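Local structure of lysine-sensitive aspartokinase 3 (2J0W) at residues R300-H314 with C378-I392. The protein catalyses the ATP-dependent phosphorylation of L-aspartate to 4-phospho-L-aspartate, the first step of lysine biosynthesis, and is allosterically inhibited by lysine. Numbering follows the deposited sequence.
Sequences RALALRRNQTLLTLH and CRVEVEEGLALVALI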
loop_
_atom_site.group_PDB
_atom_site.type_symbol
_atom_site.label_atom_id
_atom_site.label_comp_id
_atom_site.label_asym_id
_atom_site.label_seq_id
_atom_site.Cartn_x
_atom_site.Cartn_y
_atom_site.Cartn_z
ATOM N N ARG A 300 -8.400 -21.420 -1.341
ATOM C CA ARG A 300 -8.842 -22.224 -0.203
ATOM C C ARG A 300 -10.161 -21.718 0.329
ATOM O O ARG A 300 -11.108 -22.482 0.478
ATOM C CB ARG A 300 -7.842 -22.183 0.949
ATOM C CG ARG A 300 -6.640 -23.081 0.808
ATOM C CD ARG A 300 -6.873 -24.509 1.281
ATOM N NE ARG A 300 -5.580 -25.179 1.391
ATOM C CZ ARG A 300 -5.394 -26.471 1.639
ATOM N NH1 ARG A 300 -6.430 -27.280 1.811
ATOM N NH2 ARG A 300 -4.157 -26.952 1.719
ATOM N N ALA A 301 -10.220 -20.422 0.613
ATOM C CA ALA A 301 -11.431 -19.859 1.175
ATOM C C ALA A 301 -11.536 -18.352 1.095
ATOM O O ALA A 301 -10.670 -17.672 0.561
ATOM C CB ALA A 301 -11.550 -20.291 2.619
ATOM N N LEU A 302 -12.632 -17.849 1.644
ATOM C CA LEU A 302 -12.911 -16.428 1.699
ATOM C C LEU A 302 -13.099 -16.094 3.173
ATOM O O LEU A 302 -13.637 -16.895 3.935
ATOM C CB LEU A 302 -14.189 -16.107 0.929
ATOM C CG LEU A 302 -14.193 -16.509 -0.546
ATOM C CD1 LEU A 302 -15.581 -16.299 -1.116
ATOM C CD2 LEU A 302 -13.160 -15.689 -1.314
ATOM N N ALA A 303 -12.640 -14.914 3.573
ATOM C CA ALA A 303 -12.752 -14.458 4.956
ATOM C C ALA A 303 -13.322 -13.050 4.967
ATOM O O ALA A 303 -12.964 -12.212 4.133
ATOM C CB ALA A 303 -11.389 -14.478 5.624
ATOM N N LEU A 304 -14.212 -12.797 5.919
ATOM C CA LEU A 304 -14.854 -11.497 6.058
ATOM C C LEU A 304 -14.458 -10.842 7.378
ATOM O O LEU A 304 -14.457 -11.489 8.422
ATOM C CB LEU A 304 -16.368 -11.681 6.008
ATOM C CG LEU A 304 -17.268 -10.486 6.309
ATOM C CD1 LEU A 304 -17.248 -9.489 5.148
ATOM C CD2 LEU A 304 -18.683 -11.006 6.543
ATOM N N ARG A 305 -14.094 -9.564 7.321
ATOM C CA ARG A 305 -13.729 -8.808 8.523
ATOM C C ARG A 305 -14.596 -7.551 8.495
ATOM O O ARG A 305 -14.403 -6.657 7.672
ATOM C CB ARG A 305 -12.244 -8.440 8.508
ATOM C CG ARG A 305 -11.659 -8.276 9.897
ATOM C CD ARG A 305 -10.133 -8.261 9.881
ATOM N NE ARG A 305 -9.579 -7.013 9.352
ATOM C CZ ARG A 305 -8.283 -6.826 9.137
ATOM N NH1 ARG A 305 -7.419 -7.801 9.405
ATOM N NH2 ARG A 305 -7.846 -5.672 8.654
ATOM N N ARG A 306 -15.567 -7.507 9.396
ATOM C CA ARG A 306 -16.521 -6.406 9.484
ATOM C C ARG A 306 -16.101 -5.179 10.275
ATOM O O ARG A 306 -15.184 -5.225 11.091
ATOM C CB ARG A 306 -17.828 -6.916 10.079
ATOM C CG ARG A 306 -18.619 -7.796 9.161
ATOM C CD ARG A 306 -20.070 -7.422 9.271
ATOM N NE ARG A 306 -20.822 -7.813 8.089
ATOM C CZ ARG A 306 -21.560 -6.969 7.377
ATOM N NH1 ARG A 306 -21.637 -5.690 7.729
ATOM N NH2 ARG A 306 -22.237 -7.410 6.325
ATOM N N ASN A 307 -16.835 -4.093 10.043
ATOM C CA ASN A 307 -16.611 -2.824 10.720
ATOM C C ASN A 307 -15.191 -2.317 10.571
ATOM O O ASN A 307 -14.537 -1.932 11.546
ATOM C CB ASN A 307 -16.959 -2.947 12.194
ATOM C CG ASN A 307 -18.282 -3.623 12.404
ATOM O OD1 ASN A 307 -19.270 -3.272 11.759
ATOM N ND2 ASN A 307 -18.315 -4.605 13.310
ATOM N N GLN A 308 -14.716 -2.327 9.337
ATOM C CA GLN A 308 -13.389 -1.844 9.062
ATOM C C GLN A 308 -13.504 -0.334 8.873
ATOM O O GLN A 308 -14.573 0.191 8.561
ATOM C CB GLN A 308 -12.841 -2.518 7.806
ATOM C CG GLN A 308 -12.840 -4.034 7.895
ATOM C CD GLN A 308 -11.927 -4.575 8.986
ATOM O OE1 GLN A 308 -10.705 -4.508 8.885
ATOM N NE2 GLN A 308 -12.522 -5.120 10.037
ATOM N N THR A 309 -12.402 0.361 9.099
ATOM C CA THR A 309 -12.369 1.803 8.938
ATOM C C THR A 309 -11.295 2.131 7.898
ATOM O O THR A 309 -10.188 1.592 7.965
ATOM C CB THR A 309 -12.015 2.485 10.273
ATOM O OG1 THR A 309 -12.911 2.028 11.296
ATOM C CG2 THR A 309 -12.118 3.997 10.139
ATOM N N LEU A 310 -11.620 2.982 6.923
ATOM C CA LEU A 310 -10.634 3.363 5.906
ATOM C C LEU A 310 -10.098 4.766 6.178
ATOM O O LEU A 310 -10.780 5.764 5.934
ATOM C CB LEU A 310 -11.217 3.322 4.483
ATOM C CG LEU A 310 -10.169 3.698 3.414
ATOM C CD1 LEU A 310 -9.136 2.581 3.289
ATOM C CD2 LEU A 310 -10.840 3.957 2.067
ATOM N N LEU A 311 -8.872 4.822 6.689
ATOM C CA LEU A 311 -8.213 6.080 7.007
ATOM C C LEU A 311 -7.297 6.493 5.863
ATOM O O LEU A 311 -6.147 6.052 5.792
ATOM C CB LEU A 311 -7.393 5.915 8.275
ATOM C CG LEU A 311 -6.690 7.177 8.750
ATOM C CD1 LEU A 311 -7.717 8.247 9.110
ATOM C CD2 LEU A 311 -5.832 6.821 9.942
ATOM N N THR A 312 -7.816 7.333 4.972
ATOM C CA THR A 312 -7.069 7.816 3.811
ATOM C C THR A 312 -6.290 9.099 4.137
ATOM O O THR A 312 -6.856 10.081 4.621
ATOM C CB THR A 312 -8.029 8.091 2.630
ATOM O OG1 THR A 312 -8.704 6.880 2.267
ATOM C CG2 THR A 312 -7.269 8.618 1.433
ATOM N N LEU A 313 -4.988 9.083 3.877
ATOM C CA LEU A 313 -4.161 10.252 4.145
ATOM C C LEU A 313 -3.565 10.895 2.900
ATOM O O LEU A 313 -2.826 10.270 2.136
ATOM C CB LEU A 313 -3.037 9.900 5.111
ATOM C CG LEU A 313 -3.492 9.586 6.532
ATOM C CD1 LEU A 313 -2.280 9.331 7.422
ATOM C CD2 LEU A 313 -4.319 10.756 7.059
ATOM N N HIS A 314 -3.916 12.157 2.705
ATOM C CA HIS A 314 -3.415 12.946 1.592
ATOM C C HIS A 314 -2.474 13.928 2.285
ATOM O O HIS A 314 -2.645 14.199 3.470
ATOM C CB HIS A 314 -4.576 13.669 0.919
ATOM C CG HIS A 314 -5.625 12.747 0.376
ATOM N ND1 HIS A 314 -5.458 12.034 -0.790
ATOM C CD2 HIS A 314 -6.848 12.414 0.851
ATOM C CE1 HIS A 314 -6.536 11.300 -1.013
ATOM N NE2 HIS A 314 -7.392 11.512 -0.033
ATOM N N CYS A 378 -0.809 16.329 7.392
ATOM C CA CYS A 378 -1.407 15.842 6.156
ATOM C C CYS A 378 -2.910 15.713 6.321
ATOM O O CYS A 378 -3.373 15.175 7.315
ATOM C CB CYS A 378 -0.828 14.473 5.806
ATOM S SG CYS A 378 -1.013 13.221 7.111
ATOM N N ARG A 379 -3.665 16.212 5.352
ATOM C CA ARG A 379 -5.113 16.125 5.401
ATOM C C ARG A 379 -5.549 14.676 5.664
ATOM O O ARG A 379 -4.981 13.733 5.099
ATOM C CB ARG A 379 -5.705 16.593 4.080
ATOM C CG ARG A 379 -6.926 15.800 3.695
ATOM C CD ARG A 379 -7.140 15.839 2.226
ATOM N NE ARG A 379 -8.084 16.878 1.862
ATOM C CZ ARG A 379 -8.380 17.191 0.608
ATOM N NH1 ARG A 379 -7.794 16.539 -0.389
ATOM N NH2 ARG A 379 -9.269 18.143 0.355
ATOM N N VAL A 380 -6.569 14.511 6.508
ATOM C CA VAL A 380 -7.090 13.188 6.861
ATOM C C VAL A 380 -8.491 12.913 6.329
ATOM O O VAL A 380 -9.230 13.827 5.963
ATOM C CB VAL A 380 -7.144 12.994 8.389
ATOM C CG1 VAL A 380 -5.741 13.043 8.975
ATOM C CG2 VAL A 380 -8.025 14.066 9.010
ATOM N N GLU A 381 -8.838 11.632 6.297
ATOM C CA GLU A 381 -10.145 11.175 5.843
ATOM C C GLU A 381 -10.481 9.894 6.587
ATOM O O GLU A 381 -9.591 9.078 6.858
ATOM C CB GLU A 381 -10.138 10.883 4.347
ATOM C CG GLU A 381 -10.277 12.091 3.463
ATOM C CD GLU A 381 -10.562 11.703 2.026
ATOM O OE1 GLU A 381 -11.634 11.109 1.775
ATOM O OE2 GLU A 381 -9.716 11.985 1.149
ATOM N N VAL A 382 -11.757 9.724 6.929
ATOM C CA VAL A 382 -12.194 8.524 7.639
ATOM C C VAL A 382 -13.559 8.031 7.175
ATOM O O VAL A 382 -14.562 8.733 7.299
ATOM C CB VAL A 382 -12.276 8.749 9.167
ATOM C CG1 VAL A 382 -12.670 7.446 9.858
ATOM C CG2 VAL A 382 -10.942 9.249 9.698
ATOM N N GLU A 383 -13.581 6.814 6.642
ATOM C CA GLU A 383 -14.812 6.196 6.173
ATOM C C GLU A 383 -15.090 4.967 7.044
ATOM O O GLU A 383 -14.196 4.153 7.275
ATOM C CB GLU A 383 -14.667 5.793 4.707
ATOM C CG GLU A 383 -14.197 6.927 3.818
ATOM C CD GLU A 383 -14.495 6.687 2.350
ATOM O OE1 GLU A 383 -14.085 7.529 1.520
ATOM O OE2 GLU A 383 -15.146 5.665 2.025
ATOM N N GLU A 384 -16.324 4.840 7.530
ATOM C CA GLU A 384 -16.685 3.714 8.388
ATOM C C GLU A 384 -17.745 2.800 7.789
ATOM O O GLU A 384 -18.236 3.035 6.683
ATOM C CB GLU A 384 -17.180 4.220 9.742
ATOM C CG GLU A 384 -16.174 5.064 10.498
ATOM C CD GLU A 384 -16.719 5.562 11.821
ATOM O OE1 GLU A 384 -17.800 6.192 11.812
ATOM O OE2 GLU A 384 -16.069 5.323 12.864
ATOM N N GLY A 385 -18.091 1.750 8.530
ATOM C CA GLY A 385 -19.105 0.825 8.061
ATOM C C GLY A 385 -18.684 0.135 6.785
ATOM O O GLY A 385 -19.498 -0.114 5.900
ATOM N N LEU A 386 -17.395 -0.169 6.696
ATOM C CA LEU A 386 -16.832 -0.847 5.540
ATOM C C LEU A 386 -16.410 -2.238 6.000
ATOM O O LEU A 386 -16.013 -2.417 7.152
ATOM C CB LEU A 386 -15.620 -0.070 5.022
ATOM C CG LEU A 386 -15.863 1.242 4.272
ATOM C CD1 LEU A 386 -14.580 2.054 4.194
ATOM C CD2 LEU A 386 -16.388 0.938 2.873
ATOM N N ALA A 387 -16.498 -3.218 5.103
ATOM C CA ALA A 387 -16.137 -4.599 5.416
ATOM C C ALA A 387 -15.047 -5.141 4.487
ATOM O O ALA A 387 -15.092 -4.935 3.271
ATOM C CB ALA A 387 -17.381 -5.478 5.334
ATOM N N LEU A 388 -14.067 -5.835 5.060
ATOM C CA LEU A 388 -12.973 -6.401 4.271
ATOM C C LEU A 388 -13.271 -7.818 3.805
ATOM O O LEU A 388 -13.751 -8.646 4.583
ATOM C CB LEU A 388 -11.675 -6.449 5.079
ATOM C CG LEU A 388 -10.537 -7.196 4.363
ATOM C CD1 LEU A 388 -9.907 -6.274 3.351
ATOM C CD2 LEU A 388 -9.485 -7.663 5.341
ATOM N N VAL A 389 -12.981 -8.094 2.536
ATOM C CA VAL A 389 -13.168 -9.430 1.984
ATOM C C VAL A 389 -11.803 -9.925 1.500
ATOM O O VAL A 389 -11.130 -9.266 0.706
ATOM C CB VAL A 389 -14.186 -9.452 0.812
ATOM C CG1 VAL A 389 -14.195 -10.829 0.159
ATOM C CG2 VAL A 389 -15.578 -9.149 1.330
ATOM N N ALA A 390 -11.399 -11.086 1.993
ATOM C CA ALA A 390 -10.114 -11.656 1.633
ATOM C C ALA A 390 -10.227 -13.019 0.966
ATOM O O ALA A 390 -11.051 -13.836 1.357
ATOM C CB ALA A 390 -9.263 -11.779 2.875
ATOM N N LEU A 391 -9.398 -13.262 -0.043
ATOM C CA LEU A 391 -9.371 -14.555 -0.714
ATOM C C LEU A 391 -8.036 -15.185 -0.393
ATOM O O LEU A 391 -6.986 -14.626 -0.697
ATOM C CB LEU A 391 -9.473 -14.417 -2.224
ATOM C CG LEU A 391 -9.044 -15.715 -2.929
ATOM C CD1 LEU A 391 -10.042 -16.817 -2.632
ATOM C CD2 LEU A 391 -8.942 -15.492 -4.423
ATOM N N ILE A 392 -8.062 -16.350 0.221
ATOM C CA ILE A 392 -6.820 -17.000 0.555
ATOM C C ILE A 392 -6.599 -18.222 -0.302
ATOM O O ILE A 392 -7.526 -19.000 -0.561
ATOM C CB ILE A 392 -6.788 -17.383 2.026
ATOM C CG1 ILE A 392 -6.833 -16.101 2.847
ATOM C CG2 ILE A 392 -5.542 -18.219 2.343
ATOM C CD1 ILE A 392 -6.518 -16.302 4.284
#
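Leu388 and Arg305 cross obliquely, with Leu388 CD2 against one guanidinium face, displaced toward the rim, 4.1 Å from Arg305 CZ. The same guanidinium is pinned in its own plane by Gln308, whose OE1 accepts from Arg305 NE at 2.8 Å and also from NH2, both arriving from one side of the amide. In Gln308, chi1 of -56° sets CG beside the backbone N, 3.9 Å from Leu388 CB, and the bend at chi2 (-64°) turns the amide back, NE2 reaching Arg306 O at 2.9 Å. With an alanine at Gln308, Arg305 NE and NH2 would probably both lose their shared acceptor, leaving the guanidinium less firmly fixed on that side. Arg305 NH1 forms a salt bridge to Asp340, a residue of the allosteric lysine site. Strand 299-313 here pairs with strands 380-384 and 386-393 in the antiparallel ACT-domain sheet, inside the region required for homodimerization; both chains turn a corner, at Asn307 and Gly385, with beta bulges between Arg305 and Leu310. Across the corner, Leu386 CD1 packs 3.6 Å from Leu310 CB; beyond it, Leu311 CD1 meets Val382 CG2. At the far end the His314 ring meets the Glu381 carboxylate at its edge, planes 23° apart, through a weak NE2 to OE2 bond. In the other arm, Leu302 CD2 touches Leu391 CD1 at 3.6 Å, and Ile392 O accepts from both Arg300 N and Ala301 N, a classic beta bulge.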